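Local coordinates for protein A-adding tRNA nucleotidyltransferase (Aquifex aeolicus, PDB 4WBY) that adds the terminal adenosine to the 3' CC end of tRNA, using ATP and magnesium, and so completes the CCA terminus, at residues Y28-V33 with A124-V129; D47-G52 with A90-E95; F120-M125 with K150-L155. One frame throughout, in Å; residues are numbered along the deposited sequence.

Contact 1 of 3, residues Y28-V33 with A124-V129; sequences YIVGGV and AMAISV
Ile29 and Ile127 form the hydrogen-bonded pair of this antiparallel ladder: Ile29 N donates to Ile127 O at 2.9 Å in the carbonyl plane, and Ile127 N returns to Ile29 O at 2.8 Å, tilted from that carbonyl's plane. The third backbone bond, Gly31 N to Met125 O (3.0 Å), is almost straight, 177° at the hydrogen. Two CA-H...O contacts fill in between, the shorter from Ala126 CA to Ile29 O at 3.1 Å. Water 1 continues the ladder past its end, donating to Gly31 O and accepting from Met125 N.

The strand axes run at 163°, and strand 26-30 leads straight into helix 32-38, with Gly31 as its N-cap. This glycine-rich strand-to-helix turn is the one found in the head domain of class II tRNA nucleotidyltransferases, and Gly32 and Val33 belong to the ATP site.

Apolar contacts divide between the two faces of the sheet. On the side of Ile29 and Ile127, Ile29 CG1 stands anti to the carbonyl carbon (chi1 -61°), and its CD1 meets Val129 CG1 at 3.8 Å, the two side chains crossing at about a right angle. On the reverse face Tyr28 CB rests on Ala126 CB (4.1 Å), while Tyr28 CD1 approaches Ser128 CA obliquely at 3.8 Å.

Polar ends look beyond the ladder: Tyr28 OH is hydrogen-bonded to Glu51 and Arg26, Ser128 OG to Asp133 and Asn130.

Contact 2 of 3, residues D47-G52 with A90-E95; sequences DFVVEG and ATARRE
Val49 pairs with Ala90 and Val50 with Thr91 in parallel register, and three backbone bonds zigzag between the chains: Ala90 N to Phe48 O (2.9 Å), Val50 N to Ala90 O (2.8 Å) and Ala92 N to Val50 O (2.9 Å). The middle one approaches its carbonyl nearly head-on, with a C=O...N angle of 164°, whereas the outer two donors are tilted out of their carbonyl planes by 25° or more. Beyond the last bond the backbones separate, and water 2 bridges them loosely, accepting from Gly52 N and donating to Ala92 O, both at 3.2 Å.

Side-chain contact is slight. With Val49 CG1 turned anti to its own backbone N (chi1 163°), that methyl is directed along the strand and meets Ala92 CB at 3.7 Å. Thr91 leans over the end of the other strand, its CG2 lying 3.3 Å from Gly52 O; its hydroxyl OG1 is bonded to Gly76 O.

Strand 45-51 thus has 85-91 on one flank and 26-30 on the other, within the mixed sheet of the head domain. Phe48 stacks on Phe89 and packs against Ile29, while Asp47, an inferred magnesium ligand, bonds through its backbone to Val30. Helix 111-116 closes over Val49 and Ala92 through Asp114, and receives Arg94 in a salt bridge to Glu113.

Contact 3 of 3, residues F120-M125 with K150-L155; sequences FTINAM and KVIRVL
Phe120 takes Ile152 over one face of its ring and Val154 at its edge. The Ile152 CG2 methyl stands 4.0 Å from the ring centroid and 21° off the normal, a CH-pi contact displaced toward the rim at CD1. Val154 CG1 lies near the ring plane, 3.7 Å from Phe120 CE1. The ring is directed there by a first torsion that puts CG anti to the carbonyl carbon (chi1 -50°). With an alanine in place of Phe120, Ile152 CG2 and Val154 CG1 would probably lose the ring they pack on, opening a gap between the loop and the 150-155 segment. A second apolar contact is made by Ile122, whose CD1 touches Ile152 CD1 at 3.7 Å. Leu155 packs both methyls on the loop, CD2 against Thr121 and CD1 on the Ala124 methyl.

The one direct hydrogen bond between the segments, Thr121 N to Arg153 O, is 2.9 Å long, with the carbonyl pointing almost straight at the donor (168°). The same oxygen receives a CA-H...O contact from Phe120 CA at 3.2 Å. Alongside, water 3 donates to Thr121 OG1 (2.8 Å) and Val151 O (2.9 Å) and accepts from Arg153 N, tying three polar groups together.

Further out, Asp146 OD2 takes both a hydrogen bond from Thr121 OG1 and a salt bridge from Arg153 NE, so one carboxylate positions a side chain from each segment. Asn123 N bonds back to Phe120 O, closing the 3-10 turn 121-123. Asn123, an ATP-binding residue, is held through its amide by Arg35 and Asp119, themselves part of the ATP site, and Ala170 of helix 165-177 packs on Phe120. The turn follows the Arg-Arg-Asp signature of class II tRNA nucleotidyltransferases, here packed against the 150-155 segment, which follows helix 143-149 and carries short strand 151-152.

Contacts 1 and 3 are buried, whereas contact 2 is only partly so, its second segment ending in exposed charged residues. Contacts 1 and 2 belong to the same sheet: strands 26-30 and 45-51 are neighbours, joined by Tyr28 O to Val49 N at 2.8 Å, and contact 2 is nested in the loop that contact 1 closes. One ladder is antiparallel, the other parallel, and backbone bonds dominate both. Contact 3 lies off that seven-stranded sheet, where a loop with a 3-10 turn meets short strand 151-152, and relies on ring packing and a bridging water. It shares Ala124 and Met125 with contact 1. Contacts 1 and 3 carry ATP-binding residues in their segments; contact 2 carries Asp47, an inferred magnesium ligand.

Contact 1 of 3, residues Y28-V33 with A124-V129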
# COMPACT_ATOMS: atom_id res chain seq x y z
N TYR A 28 10.94 -10.58 22.02
CA TYR A 28 11.52 -10.74 20.68
C TYR A 28 10.98 -9.68 19.74
O TYR A 28 9.81 -9.34 19.79
CB TYR A 28 11.18 -12.12 20.10
CG TYR A 28 11.41 -13.27 21.05
CD1 TYR A 28 12.60 -14.00 21.02
CD2 TYR A 28 10.44 -13.62 21.99
CE1 TYR A 28 12.81 -15.04 21.91
CE2 TYR A 28 10.64 -14.66 22.86
CZ TYR A 28 11.82 -15.38 22.81
OH TYR A 28 11.98 -16.41 23.70
N ILE A 29 11.83 -9.17 18.86
CA ILE A 29 11.35 -8.38 17.72
C ILE A 29 10.86 -9.39 16.70
O ILE A 29 11.51 -10.41 16.49
CB ILE A 29 12.46 -7.50 17.13
CG1 ILE A 29 12.95 -6.50 18.18
CG2 ILE A 29 11.95 -6.76 15.90
CD1 ILE A 29 14.25 -5.82 17.81
N VAL A 30 9.70 -9.15 16.08
CA VAL A 30 9.09 -10.18 15.22
C VAL A 30 8.54 -9.66 13.89
O VAL A 30 8.13 -8.51 13.78
CB VAL A 30 7.92 -10.90 15.91
CG1 VAL A 30 8.37 -11.57 17.20
CG2 VAL A 30 6.77 -9.93 16.15
N GLY A 31 8.55 -10.54 12.89
CA GLY A 31 7.69 -10.42 11.73
C GLY A 31 8.21 -9.56 10.60
O GLY A 31 9.39 -9.63 10.26
N GLY A 32 7.33 -8.75 10.03
CA GLY A 32 7.69 -7.88 8.93
C GLY A 32 8.85 -6.95 9.27
O GLY A 32 9.66 -6.61 8.42
N VAL A 33 8.93 -6.54 10.53
CA VAL A 33 10.02 -5.65 10.95
C VAL A 33 11.38 -6.37 10.83
O VAL A 33 12.37 -5.77 10.42
CB VAL A 33 9.81 -5.15 12.38
CG1 VAL A 33 10.96 -4.26 12.79
CG2 VAL A 33 8.48 -4.40 12.45
N ALA A 124 8.11 -14.65 9.20
CA ALA A 124 7.91 -15.48 10.37
C ALA A 124 9.19 -15.65 11.18
O ALA A 124 9.36 -16.63 11.89
CB ALA A 124 7.35 -16.83 9.97
N MET A 125 10.09 -14.68 11.08
CA MET A 125 11.32 -14.70 11.87
C MET A 125 11.26 -13.76 13.06
O MET A 125 10.40 -12.88 13.14
CB MET A 125 12.52 -14.35 10.99
CG MET A 125 12.77 -15.43 9.94
SD MET A 125 14.13 -15.08 8.81
CE MET A 125 13.36 -13.85 7.76
N ALA A 126 12.19 -13.95 13.99
CA ALA A 126 12.27 -13.11 15.17
C ALA A 126 13.73 -12.78 15.50
O ALA A 126 14.64 -13.49 15.06
CB ALA A 126 11.61 -13.79 16.36
N ILE A 127 13.93 -11.71 16.26
CA ILE A 127 15.23 -11.39 16.81
C ILE A 127 15.11 -11.38 18.32
O ILE A 127 14.30 -10.63 18.88
CB ILE A 127 15.75 -10.02 16.33
CG1 ILE A 127 15.86 -10.01 14.80
CG2 ILE A 127 17.11 -9.71 16.97
CD1 ILE A 127 15.96 -8.61 14.20
N SER A 128 15.89 -12.21 19.00
CA SER A 128 15.89 -12.18 20.46
C SER A 128 16.47 -10.87 20.98
O SER A 128 17.52 -10.43 20.53
CB SER A 128 16.69 -13.34 21.04
OG SER A 128 16.73 -13.21 22.45
N VAL A 129 15.79 -10.24 21.94
CA VAL A 129 16.40 -9.12 22.63
C VAL A 129 16.69 -9.51 24.07
O VAL A 129 16.94 -8.67 24.93
CB VAL A 129 15.53 -7.84 22.55
CG1 VAL A 129 15.38 -7.42 21.09
CG2 VAL A 129 14.17 -8.04 23.23
O HOH W 1 10.37 -12.19 9.60

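Contact 2 of 3, residues D47-G52 with A90-E95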
# COMPACT_ATOMS: atom_id res chain seq x y z
N ASP A 47 7.76 -4.09 16.19
CA ASP A 47 6.80 -5.01 16.80
C ASP A 47 7.52 -6.03 17.66
O ASP A 47 8.48 -6.67 17.21
CB ASP A 47 5.98 -5.73 15.73
CG ASP A 47 5.21 -4.77 14.85
OD1 ASP A 47 4.84 -3.68 15.32
OD2 ASP A 47 4.98 -5.13 13.67
N PHE A 48 7.07 -6.17 18.91
CA PHE A 48 7.61 -7.16 19.83
C PHE A 48 6.58 -8.22 20.17
O PHE A 48 5.39 -7.91 20.30
CB PHE A 48 8.06 -6.53 21.15
CG PHE A 48 9.25 -5.63 21.04
CD1 PHE A 48 9.09 -4.28 20.77
CD2 PHE A 48 10.53 -6.12 21.29
CE1 PHE A 48 10.19 -3.43 20.70
CE2 PHE A 48 11.63 -5.27 21.22
CZ PHE A 48 11.45 -3.93 20.93
N VAL A 49 7.04 -9.45 20.36
CA VAL A 49 6.22 -10.49 20.96
C VAL A 49 6.83 -10.85 22.30
O VAL A 49 8.06 -10.96 22.44
CB VAL A 49 6.09 -11.74 20.05
CG1 VAL A 49 5.59 -12.96 20.83
CG2 VAL A 49 5.16 -11.44 18.90
N VAL A 50 5.97 -11.00 23.29
CA VAL A 50 6.39 -11.33 24.64
C VAL A 50 5.83 -12.69 25.01
O VAL A 50 4.64 -12.94 24.82
CB VAL A 50 5.91 -10.27 25.65
CG1 VAL A 50 6.36 -10.61 27.09
CG2 VAL A 50 6.40 -8.88 25.23
N GLU A 51 6.68 -13.57 25.52
CA GLU A 51 6.20 -14.80 26.11
C GLU A 51 5.83 -14.46 27.54
O GLU A 51 6.67 -14.49 28.43
CB GLU A 51 7.26 -15.91 26.03
CG GLU A 51 7.45 -16.47 24.61
CD GLU A 51 8.64 -17.41 24.48
OE1 GLU A 51 9.68 -17.17 25.12
OE2 GLU A 51 8.54 -18.40 23.74
N GLY A 52 4.56 -14.10 27.73
CA GLY A 52 4.09 -13.57 29.00
C GLY A 52 3.27 -12.31 28.77
O GLY A 52 2.85 -12.03 27.65
N ALA A 90 2.97 -7.50 21.85
CA ALA A 90 1.90 -8.48 21.77
C ALA A 90 2.27 -9.72 22.54
O ALA A 90 3.41 -10.15 22.54
CB ALA A 90 1.59 -8.83 20.31
N THR A 91 1.29 -10.28 23.23
CA THR A 91 1.46 -11.55 23.91
C THR A 91 1.52 -12.67 22.88
O THR A 91 0.71 -12.71 21.95
CB THR A 91 0.30 -11.78 24.91
OG1 THR A 91 0.27 -10.72 25.87
CG2 THR A 91 0.44 -13.11 25.63
N ALA A 92 2.49 -13.58 23.01
CA ALA A 92 2.58 -14.74 22.12
C ALA A 92 1.27 -15.52 22.13
O ALA A 92 0.74 -15.82 23.20
CB ALA A 92 3.73 -15.66 22.54
N ARG A 93 0.74 -15.85 20.96
CA ARG A 93 -0.52 -16.60 20.88
C ARG A 93 -0.50 -17.64 19.77
O ARG A 93 0.14 -17.45 18.74
CB ARG A 93 -1.70 -15.65 20.69
CG ARG A 93 -1.57 -14.73 19.48
CD ARG A 93 -2.83 -13.89 19.30
NE ARG A 93 -2.71 -12.94 18.20
CZ ARG A 93 -3.05 -13.20 16.94
NH1 ARG A 93 -3.53 -14.39 16.62
NH2 ARG A 93 -2.90 -12.27 16.01
N ARG A 94 -1.19 -18.76 19.99
CA ARG A 94 -1.17 -19.85 19.03
C ARG A 94 -2.29 -19.70 18.00
O ARG A 94 -2.34 -20.45 17.02
CB ARG A 94 -1.28 -21.20 19.75
CG ARG A 94 -2.45 -21.33 20.69
CD ARG A 94 -2.54 -22.74 21.25
NE ARG A 94 -1.29 -23.14 21.90
CZ ARG A 94 -1.01 -22.92 23.18
NH1 ARG A 94 -1.90 -22.30 23.94
NH2 ARG A 94 0.14 -23.32 23.69
N GLU A 95 -3.16 -18.72 18.22
CA GLU A 95 -4.30 -18.47 17.33
C GLU A 95 -3.88 -18.25 15.88
O GLU A 95 -4.32 -18.97 14.98
CB GLU A 95 -5.09 -17.25 17.83
CG GLU A 95 -5.63 -17.40 19.24
CD GLU A 95 -6.45 -16.20 19.68
OE1 GLU A 95 -6.30 -15.11 19.07
OE2 GLU A 95 -7.25 -16.34 20.63
O HOH W 2 2.40 -15.63 25.94

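Contact 3 of 3, residues F120-M125 with K150-L155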
# COMPACT_ATOMS: atom_id res chain seq x y z
N PHE A 120 3.91 -15.96 5.66
CA PHE A 120 4.98 -16.46 4.79
C PHE A 120 6.28 -16.56 5.54
O PHE A 120 6.48 -15.86 6.54
CB PHE A 120 5.11 -15.57 3.55
CG PHE A 120 3.80 -15.31 2.89
CD1 PHE A 120 3.10 -16.36 2.30
CD2 PHE A 120 3.22 -14.05 2.91
CE1 PHE A 120 1.86 -16.16 1.73
CE2 PHE A 120 1.97 -13.84 2.33
CZ PHE A 120 1.29 -14.90 1.75
N THR A 121 7.17 -17.45 5.10
CA THR A 121 8.37 -17.73 5.88
C THR A 121 9.22 -16.48 6.10
O THR A 121 9.81 -16.33 7.17
CB THR A 121 9.24 -18.81 5.23
OG1 THR A 121 9.65 -18.39 3.92
CG2 THR A 121 8.48 -20.14 5.12
N ILE A 122 9.26 -15.58 5.13
CA ILE A 122 10.10 -14.40 5.29
C ILE A 122 9.52 -13.43 6.31
O ILE A 122 10.21 -12.52 6.76
CB ILE A 122 10.34 -13.67 3.95
CG1 ILE A 122 9.03 -13.14 3.35
CG2 ILE A 122 11.13 -14.56 2.98
CD1 ILE A 122 9.23 -12.21 2.16
N ASN A 123 8.25 -13.64 6.69
CA ASN A 123 7.58 -12.82 7.70
C ASN A 123 7.45 -13.50 9.05
O ASN A 123 6.78 -12.99 9.96
CB ASN A 123 6.17 -12.43 7.22
CG ASN A 123 6.20 -11.57 5.98
OD1 ASN A 123 7.20 -10.90 5.70
ND2 ASN A 123 5.10 -11.57 5.23
N ALA A 124 8.11 -14.65 9.20
CA ALA A 124 7.91 -15.48 10.37
C ALA A 124 9.19 -15.65 11.18
O ALA A 124 9.36 -16.63 11.89
CB ALA A 124 7.35 -16.83 9.97
N MET A 125 10.09 -14.68 11.08
CA MET A 125 11.32 -14.70 11.87
C MET A 125 11.26 -13.76 13.06
O MET A 125 10.40 -12.88 13.14
CB MET A 125 12.52 -14.35 10.99
CG MET A 125 12.77 -15.43 9.94
SD MET A 125 14.13 -15.08 8.81
CE MET A 125 13.36 -13.85 7.76
N LYS A 150 14.69 -15.71 -2.98
CA LYS A 150 13.64 -14.81 -3.47
C LYS A 150 12.31 -15.54 -3.65
O LYS A 150 11.68 -15.49 -4.72
CB LYS A 150 14.08 -14.13 -4.76
CG LYS A 150 15.34 -13.30 -4.59
CD LYS A 150 15.71 -12.66 -5.91
CE LYS A 150 16.81 -11.64 -5.75
NZ LYS A 150 17.11 -10.91 -7.02
N VAL A 151 11.87 -16.19 -2.58
CA VAL A 151 10.70 -17.04 -2.60
C VAL A 151 9.66 -16.64 -1.56
O VAL A 151 9.98 -16.43 -0.39
CB VAL A 151 11.11 -18.52 -2.36
CG1 VAL A 151 9.88 -19.38 -2.07
CG2 VAL A 151 11.89 -19.06 -3.57
N ILE A 152 8.41 -16.53 -2.01
CA ILE A 152 7.25 -16.42 -1.12
C ILE A 152 6.69 -17.83 -0.87
O ILE A 152 6.25 -18.51 -1.80
CB ILE A 152 6.15 -15.52 -1.72
CG1 ILE A 152 6.68 -14.10 -1.97
CG2 ILE A 152 4.92 -15.48 -0.82
CD1 ILE A 152 7.21 -13.37 -0.74
N ARG A 153 6.70 -18.25 0.38
CA ARG A 153 6.34 -19.60 0.78
C ARG A 153 5.45 -19.56 2.01
O ARG A 153 5.80 -18.93 3.00
CB ARG A 153 7.60 -20.42 1.10
CG ARG A 153 7.34 -21.89 1.32
CD ARG A 153 8.55 -22.60 1.90
NE ARG A 153 9.75 -22.36 1.10
CZ ARG A 153 10.10 -23.04 0.02
NH1 ARG A 153 9.34 -24.05 -0.41
NH2 ARG A 153 11.21 -22.72 -0.63
N VAL A 154 4.30 -20.25 1.96
CA VAL A 154 3.47 -20.35 3.16
C VAL A 154 4.12 -21.26 4.22
O VAL A 154 5.01 -22.06 3.92
CB VAL A 154 2.04 -20.88 2.83
CG1 VAL A 154 1.28 -19.85 1.99
CG2 VAL A 154 2.10 -22.25 2.15
N LEU A 155 3.65 -21.13 5.45
CA LEU A 155 4.21 -21.86 6.59
C LEU A 155 3.69 -23.29 6.72
O LEU A 155 4.32 -24.13 7.38
CB LEU A 155 3.94 -21.10 7.89
CG LEU A 155 4.33 -19.62 7.92
CD1 LEU A 155 4.26 -19.07 9.33
CD2 LEU A 155 5.70 -19.40 7.35
O HOH W 3 8.48 -16.69 2.09